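Long-range contact in tetracycline repressor protein class G (PDB 6RX9), which represses tetracycline resistance by binding operator DNA through a helix-turn-helix and probably loses affinity for the operator when tetracycline binds: residues L4-A12 and L34-F45. Numbering follows the deposited sequence.
Sequences LDKGTVIAA and LKVQQPALYWHF
L4 and K6 lie beside A40 and H44, with K6 CA 6.5 Å from H44 CA, while A12 passes L34. The start of helix 6-20 thus packs against the end of helix 27-34, the turn and helix 38-42, the recognition helix of the helix-turn-helix motif. D5 N-caps helix 6-20: its OD1 accepts from T8 N and T8 OG1, which fixes the backbone just after L4.

The single hydrogen bond across the interface runs from H44 NE2 to L4 O, 2.9 Å long and bent (139° at the hydrogen). L4 O lies in the imidazole plane, yet the donor stands 56° out of the carbonyl plane, so the N-H does not point along a lone pair of L4 O. W43 CE3, from the preceding residue, lies over the centre of one imidazole face; V9 CG2 lies over the opposite face, offset toward the rim, a CH-pi contact 4.0 Å from CG2 to the centroid of the H44 ring.

V9 divides its branches: with CG1 anti to the backbone N (chi1 173°), that methyl meets L41 CD1 at 3.6 Å and the edge of the F45 ring. I10 CD1 reaches F45 CZ at 3.6 Å, and the extended K6 chain lays its CE near the same atom. L4 CD2 meets V36 tip to tip, and L34 CD2 packs on A12 CB at 3.6 Å.

L30 of helix 27-34 also touches V9 and L41, and A54 of helix 48-59 touches I10 and F45, extending this apolar core. Hydrophobic packing sets helix 6-20 against the DNA-binding motif, while one bent hydrogen bond and the two covered faces probably limit rotation of the H44 ring.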
loop_
_atom_site.group_PDB
_atom_site.type_symbol
_atom_site.label_atom_id
_atom_site.label_comp_id
_atom_site.label_asym_id
_atom_site.label_seq_id
_atom_site.Cartn_x
_atom_site.Cartn_y
_atom_site.Cartn_z
ATOM N N LEU A 4 29.932 -20.181 -3.603
ATOM C CA LEU A 4 29.014 -19.012 -3.526
ATOM C C LEU A 4 27.619 -19.504 -3.125
ATOM O O LEU A 4 27.023 -20.264 -3.911
ATOM C CB LEU A 4 28.985 -18.313 -4.889
ATOM C CG LEU A 4 28.112 -17.062 -4.978
ATOM C CD1 LEU A 4 28.749 -15.906 -4.225
ATOM C CD2 LEU A 4 27.857 -16.679 -6.429
ATOM N N ASP A 5 27.119 -19.089 -1.957
ATOM C CA ASP A 5 25.793 -19.518 -1.434
ATOM C C ASP A 5 24.822 -18.329 -1.446
ATOM O O ASP A 5 25.280 -17.168 -1.535
ATOM C CB ASP A 5 25.910 -20.195 -0.064
ATOM C CG ASP A 5 26.419 -19.323 1.071
ATOM O OD1 ASP A 5 26.310 -18.084 0.968
ATOM O OD2 ASP A 5 26.908 -19.899 2.062
ATOM N N LYS A 6 23.523 -18.628 -1.368
ATOM C CA LYS A 6 22.412 -17.647 -1.509
ATOM C C LYS A 6 22.567 -16.525 -0.474
ATOM O O LYS A 6 22.305 -15.354 -0.826
ATOM C CB LYS A 6 21.068 -18.364 -1.361
ATOM C CG LYS A 6 19.842 -17.523 -1.682
ATOM C CD LYS A 6 18.583 -18.348 -1.800
ATOM C CE LYS A 6 17.394 -17.554 -2.292
ATOM N NZ LYS A 6 16.198 -18.413 -2.467
ATOM N N GLY A 7 22.969 -16.867 0.754
ATOM C CA GLY A 7 23.181 -15.897 1.848
ATOM C C GLY A 7 24.192 -14.830 1.464
ATOM O O GLY A 7 23.916 -13.640 1.697
ATOM N N THR A 8 25.320 -15.234 0.874
ATOM C CA THR A 8 26.414 -14.325 0.440
ATOM C C THR A 8 25.916 -13.440 -0.711
ATOM O O THR A 8 26.237 -12.237 -0.705
ATOM C CB THR A 8 27.669 -15.114 0.047
ATOM O OG1 THR A 8 27.991 -16.003 1.117
ATOM C CG2 THR A 8 28.851 -14.217 -0.248
ATOM N N VAL A 9 25.148 -14.015 -1.642
ATOM C CA VAL A 9 24.591 -13.316 -2.842
ATOM C C VAL A 9 23.631 -12.207 -2.383
ATOM O O VAL A 9 23.765 -11.064 -2.864
ATOM C CB VAL A 9 23.891 -14.303 -3.797
ATOM C CG1 VAL A 9 23.166 -13.586 -4.927
ATOM C CG2 VAL A 9 24.865 -15.326 -4.367
ATOM N N ILE A 10 22.686 -12.527 -1.498
ATOM C CA ILE A 10 21.602 -11.578 -1.095
ATOM C C ILE A 10 22.184 -10.478 -0.201
ATOM O O ILE A 10 21.694 -9.331 -0.296
ATOM C CB ILE A 10 20.416 -12.318 -0.447
ATOM C CG1 ILE A 10 19.679 -13.177 -1.477
ATOM C CG2 ILE A 10 19.471 -11.341 0.246
ATOM C CD1 ILE A 10 19.018 -12.387 -2.589
ATOM N N ALA A 11 23.179 -10.795 0.632
ATOM C CA ALA A 11 23.903 -9.806 1.465
ATOM C C ALA A 11 24.453 -8.692 0.564
ATOM O O ALA A 11 24.275 -7.507 0.907
ATOM C CB ALA A 11 24.998 -10.479 2.253
ATOM N N ALA A 12 25.073 -9.062 -0.562
ATOM C CA ALA A 12 25.643 -8.129 -1.565
ATOM C C ALA A 12 24.520 -7.372 -2.285
ATOM O O ALA A 12 24.693 -6.163 -2.542
ATOM C CB ALA A 12 26.506 -8.891 -2.541
ATOM N N LEU A 34 30.017 -9.097 -6.638
ATOM C CA LEU A 34 30.437 -10.364 -5.977
ATOM C C LEU A 34 31.812 -10.818 -6.491
ATOM O O LEU A 34 32.417 -11.688 -5.834
ATOM C CB LEU A 34 29.380 -11.442 -6.236
ATOM C CG LEU A 34 28.083 -11.289 -5.443
ATOM C CD1 LEU A 34 26.953 -12.068 -6.096
ATOM C CD2 LEU A 34 28.274 -11.730 -3.998
ATOM N N LYS A 35 32.274 -10.264 -7.620
ATOM C CA LYS A 35 33.531 -10.656 -8.317
ATOM C C LYS A 35 33.442 -12.131 -8.723
ATOM O O LYS A 35 34.449 -12.856 -8.575
ATOM C CB LYS A 35 34.756 -10.375 -7.440
ATOM C CG LYS A 35 35.023 -8.899 -7.184
ATOM C CD LYS A 35 35.769 -8.625 -5.898
ATOM C CE LYS A 35 35.625 -7.188 -5.444
ATOM N NZ LYS A 35 36.401 -6.263 -6.302
ATOM N N VAL A 36 32.274 -12.549 -9.220
ATOM C CA VAL A 36 32.022 -13.918 -9.759
ATOM C C VAL A 36 31.609 -13.789 -11.228
ATOM O O VAL A 36 31.277 -12.667 -11.662
ATOM C CB VAL A 36 30.964 -14.681 -8.937
ATOM C CG1 VAL A 36 31.397 -14.849 -7.489
ATOM C CG2 VAL A 36 29.587 -14.035 -9.016
ATOM N N GLN A 37 31.647 -14.902 -11.960
ATOM C CA GLN A 37 31.199 -14.973 -13.373
ATOM C C GLN A 37 29.691 -15.234 -13.394
ATOM O O GLN A 37 29.139 -15.658 -12.356
ATOM C CB GLN A 37 32.013 -16.026 -14.127
ATOM C CG GLN A 37 33.475 -15.634 -14.292
ATOM C CD GLN A 37 33.637 -14.281 -14.945
ATOM O OE1 GLN A 37 33.014 -13.978 -15.962
ATOM N NE2 GLN A 37 34.480 -13.446 -14.360
ATOM N N GLN A 38 29.059 -14.970 -14.538
ATOM C CA GLN A 38 27.581 -14.912 -14.698
ATOM C C GLN A 38 26.942 -16.266 -14.401
ATOM O O GLN A 38 25.892 -16.302 -13.765
ATOM C CB GLN A 38 27.223 -14.416 -16.098
ATOM C CG GLN A 38 27.576 -12.954 -16.318
ATOM C CD GLN A 38 27.461 -12.580 -17.772
ATOM O OE1 GLN A 38 28.453 -12.309 -18.447
ATOM N NE2 GLN A 38 26.237 -12.596 -18.273
ATOM N N PRO A 39 27.513 -17.414 -14.844
ATOM C CA PRO A 39 26.922 -18.719 -14.540
ATOM C C PRO A 39 26.771 -18.980 -13.033
ATOM O O PRO A 39 25.760 -19.532 -12.638
ATOM C CB PRO A 39 27.905 -19.725 -15.160
ATOM C CG PRO A 39 28.604 -18.936 -16.242
ATOM C CD PRO A 39 28.721 -17.535 -15.678
ATOM N N ALA A 40 27.769 -18.580 -12.239
ATOM C CA ALA A 40 27.806 -18.766 -10.769
ATOM C C ALA A 40 26.587 -18.082 -10.139
ATOM O O ALA A 40 25.933 -18.710 -9.290
ATOM C CB ALA A 40 29.104 -18.241 -10.204
ATOM N N LEU A 41 26.274 -16.853 -10.559
ATOM C CA LEU A 41 25.098 -16.094 -10.050
ATOM C C LEU A 41 23.812 -16.647 -10.676
ATOM O O LEU A 41 22.804 -16.738 -9.952
ATOM C CB LEU A 41 25.262 -14.602 -10.353
ATOM C CG LEU A 41 24.089 -13.721 -9.923
ATOM C CD1 LEU A 41 23.795 -13.882 -8.437
ATOM C CD2 LEU A 41 24.354 -12.264 -10.256
ATOM N N TYR A 42 23.848 -16.997 -11.968
ATOM C CA TYR A 42 22.678 -17.481 -12.749
ATOM C C TYR A 42 22.061 -18.713 -12.071
ATOM O O TYR A 42 20.829 -18.880 -12.159
ATOM C CB TYR A 42 23.082 -17.781 -14.194
ATOM C CG TYR A 42 21.932 -18.065 -15.127
ATOM C CD1 TYR A 42 21.181 -17.037 -15.679
ATOM C CD2 TYR A 42 21.607 -19.364 -15.480
ATOM C CE1 TYR A 42 20.130 -17.295 -16.545
ATOM C CE2 TYR A 42 20.562 -19.639 -16.346
ATOM C CZ TYR A 42 19.820 -18.602 -16.883
ATOM O OH TYR A 42 18.790 -18.887 -17.735
ATOM N N TRP A 43 22.890 -19.543 -11.422
ATOM C CA TRP A 43 22.473 -20.750 -10.655
ATOM C C TRP A 43 21.487 -20.365 -9.544
ATOM O O TRP A 43 20.533 -21.136 -9.312
ATOM C CB TRP A 43 23.697 -21.477 -10.079
ATOM C CG TRP A 43 23.360 -22.766 -9.396
ATOM C CD1 TRP A 43 23.208 -23.983 -9.987
ATOM C CD2 TRP A 43 23.105 -22.971 -7.992
ATOM N NE1 TRP A 43 22.892 -24.932 -9.055
ATOM C CE2 TRP A 43 22.822 -24.344 -7.822
ATOM C CE3 TRP A 43 23.094 -22.139 -6.866
ATOM C CZ2 TRP A 43 22.530 -24.898 -6.576
ATOM C CZ3 TRP A 43 22.805 -22.688 -5.634
ATOM C CH2 TRP A 43 22.528 -24.049 -5.492
ATOM N N HIS A 44 21.725 -19.233 -8.875
ATOM C CA HIS A 44 20.880 -18.695 -7.773
ATOM C C HIS A 44 19.648 -17.980 -8.346
ATOM O O HIS A 44 18.531 -18.265 -7.876
ATOM C CB HIS A 44 21.696 -17.753 -6.875
ATOM C CG HIS A 44 22.808 -18.421 -6.141
ATOM N ND1 HIS A 44 22.598 -19.125 -4.974
ATOM C CD2 HIS A 44 24.132 -18.484 -6.392
ATOM C CE1 HIS A 44 23.747 -19.604 -4.542
ATOM N NE2 HIS A 44 24.705 -19.226 -5.396
ATOM N N PHE A 45 19.845 -17.070 -9.305
ATOM C CA PHE A 45 18.771 -16.223 -9.892
ATOM C C PHE A 45 18.979 -16.086 -11.400
ATOM O O PHE A 45 20.026 -15.554 -11.805
ATOM C CB PHE A 45 18.752 -14.850 -9.218
ATOM C CG PHE A 45 18.687 -14.918 -7.716
ATOM C CD1 PHE A 45 17.514 -15.287 -7.076
ATOM C CD2 PHE A 45 19.804 -14.638 -6.942
ATOM C CE1 PHE A 45 17.457 -15.366 -5.695
ATOM C CE2 PHE A 45 19.745 -14.724 -5.559
ATOM C CZ PHE A 45 18.574 -15.088 -4.940
#